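Local coordinates for protein Cag38821 (Sulfolobus islandicus rod-shaped virus 1, PDB 2X48) that is of unknown function but has a compact helical part with a helix-turn-helix-like arrangement, consistent with a role in binding DNA, at residues G31-V34 against Q35-A38. Sequence-based numbering, arbitrary orientation.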
ATOM      1  N   GLY A  31      10.035   2.914  -4.556  1.00 40.94           N
ATOM      2  CA  GLY A  31      10.070   4.250  -5.141  1.00 40.66           C
ATOM      3  C   GLY A  31       8.769   4.786  -5.681  1.00 39.36           C
ATOM      4  O   GLY A  31       8.774   5.685  -6.523  1.00 40.81           O
ATOM      5  N   TYR A  32       7.653   4.245  -5.203  1.00 37.50           N
ATOM      6  CA  TYR A  32       6.344   4.738  -5.608  1.00 36.78           C
ATOM      7  C   TYR A  32       6.028   5.983  -4.776  1.00 36.32           C
ATOM      8  O   TYR A  32       6.430   6.074  -3.630  1.00 36.30           O
ATOM      9  CB  TYR A  32       5.273   3.644  -5.444  1.00 36.45           C
ATOM     10  CG  TYR A  32       5.359   2.586  -6.520  1.00 37.83           C
ATOM     11  CD1 TYR A  32       6.120   1.442  -6.334  1.00 40.10           C
ATOM     12  CD2 TYR A  32       4.723   2.750  -7.737  1.00 40.49           C
ATOM     13  CE1 TYR A  32       6.232   0.473  -7.331  1.00 42.86           C
ATOM     14  CE2 TYR A  32       4.826   1.783  -8.743  1.00 43.73           C
ATOM     15  CZ  TYR A  32       5.578   0.648  -8.530  1.00 44.78           C
ATOM     16  OH  TYR A  32       5.690  -0.323  -9.507  1.00 49.71           O
ATOM     17  N   THR A  33       5.336   6.950  -5.365  1.00 36.91           N
ATOM     18  CA  THR A  33       4.958   8.159  -4.655  1.00 37.63           C
ATOM     19  C   THR A  33       3.779   7.875  -3.736  1.00 37.57           C
ATOM     20  O   THR A  33       3.143   6.836  -3.852  1.00 36.65           O
ATOM     21  CB  THR A  33       4.557   9.250  -5.634  1.00 40.03           C
ATOM     22  OG1 THR A  33       3.403   8.824  -6.374  1.00 40.93           O
ATOM     23  CG2 THR A  33       5.713   9.559  -6.593  1.00 40.73           C
ATOM     24  N   VAL A  34       3.493   8.803  -2.830  1.00 39.57           N
ATOM     25  CA  VAL A  34       2.347   8.701  -1.924  1.00 40.59           C
ATOM     26  C   VAL A  34       1.030   8.682  -2.711  1.00 42.06           C
ATOM     27  O   VAL A  34       0.100   7.938  -2.383  1.00 41.78           O
ATOM     28  CB  VAL A  34       2.338   9.877  -0.931  1.00 44.21           C
ATOM     29  CG1 VAL A  34       1.064   9.888  -0.105  1.00 47.05           C
ATOM     30  CG2 VAL A  34       3.556   9.800  -0.018  1.00 44.08           C
ATOM     31  N   GLN A  35       0.956   9.511  -3.747  1.00 44.37           N
ATOM     32  CA  GLN A  35      -0.207   9.530  -4.642  1.00 46.98           C
ATOM     33  C   GLN A  35      -0.424   8.129  -5.223  1.00 44.10           C
ATOM     34  O   GLN A  35      -1.543   7.610  -5.216  1.00 45.62           O
ATOM     35  CB  GLN A  35      -0.022  10.604  -5.734  1.00 50.42           C
ATOM     36  CG  GLN A  35      -0.933  10.505  -6.976  1.00 55.82           C
ATOM     37  CD  GLN A  35      -2.407  10.804  -6.693  1.00 64.34           C
ATOM     38  OE1 GLN A  35      -2.982  11.742  -7.270  1.00 70.85           O
ATOM     39  NE2 GLN A  35      -3.038   9.991  -5.820  1.00 65.05           N
ATOM     40  N   GLN A  36       0.663   7.515  -5.682  1.00 53.58           N
ATOM     41  CA  GLN A  36       0.612   6.218  -6.340  1.00 52.87           C
ATOM     42  C   GLN A  36       0.318   5.074  -5.367  1.00 49.79           C
ATOM     43  O   GLN A  36      -0.315   4.095  -5.744  1.00 50.70           O
ATOM     44  CB  GLN A  36       1.926   5.948  -7.093  1.00 52.25           C
ATOM     45  CG  GLN A  36       2.091   6.754  -8.393  1.00 57.16           C
ATOM     46  CD  GLN A  36       3.527   6.809  -8.908  1.00 57.37           C
ATOM     47  OE1 GLN A  36       4.438   6.239  -8.321  1.00 54.07           O
ATOM     48  NE2 GLN A  36       3.725   7.501 -10.012  1.00 62.59           N
ATOM     49  N   ILE A  37       0.786   5.182  -4.128  1.00 47.27           N
ATOM     50  CA  ILE A  37       0.494   4.161  -3.109  1.00 45.86           C
ATOM     51  C   ILE A  37      -0.985   4.209  -2.714  1.00 48.34           C
ATOM     52  O   ILE A  37      -1.613   3.173  -2.531  1.00 48.84           O
ATOM     53  CB  ILE A  37       1.406   4.302  -1.855  1.00 44.51           C
ATOM     54  CG1 ILE A  37       2.847   3.953  -2.223  1.00 43.33           C
ATOM     55  CG2 ILE A  37       0.950   3.364  -0.750  1.00 44.95           C
ATOM     56  CD1 ILE A  37       3.861   4.334  -1.184  1.00 43.74           C
ATOM     57  N   ALA A  38      -1.534   5.417  -2.629  1.00 50.93           N
ATOM     58  CA  ALA A  38      -2.924   5.622  -2.257  1.00 54.91           C
ATOM     59  C   ALA A  38      -3.884   5.026  -3.286  1.00 58.00           C
ATOM     60  O   ALA A  38      -4.874   4.390  -2.922  1.00 60.40           O
ATOM     61  CB  ALA A  38      -3.195   7.105  -2.072  1.00 58.37           C
TER
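Thr33 and Gln36 grip each other at the start of helix 34-41, each side chain bonding to the other's backbone. Thr33 OG1 accepts from Gln36 N at 3.1 Å, its chi1 of 63° turning the hydroxyl toward the first turn of the helix. In return the Gln36 side chain reaches back to set OE1 3.2 Å from Thr33 N; the N-H points almost straight at the oxygen (170°) but meets it from above the carbonyl plane. On its way it runs across Tyr32 at about a right angle, ring and amide planes 71° apart, with OE1 3.5 Å from Tyr32 CD2. This reciprocal pair is a capping box with Thr33 as N-cap, closing the turn that follows the Schellman motif at Gly31, where helix 17-29 ends. Helix 34-41 is probably the first helix of a helix-turn-helix completed by helix 45-52, with 17-29 packed as the preceding helix. Behind the cap, Ile37 N reaches Thr33 O at 2.9 Å and Ala38 N reaches Val34 O at 3.0 Å. The inner side is apolar: Ile37 CG1 lies 4.0 Å from Tyr32 CB, and both side chains also touch Leu27, while Ile37 and Ala38 rest on Val48. Outward the contact is looser, the exposed Gln35 bending at chi2 and leading its end away from 31-34.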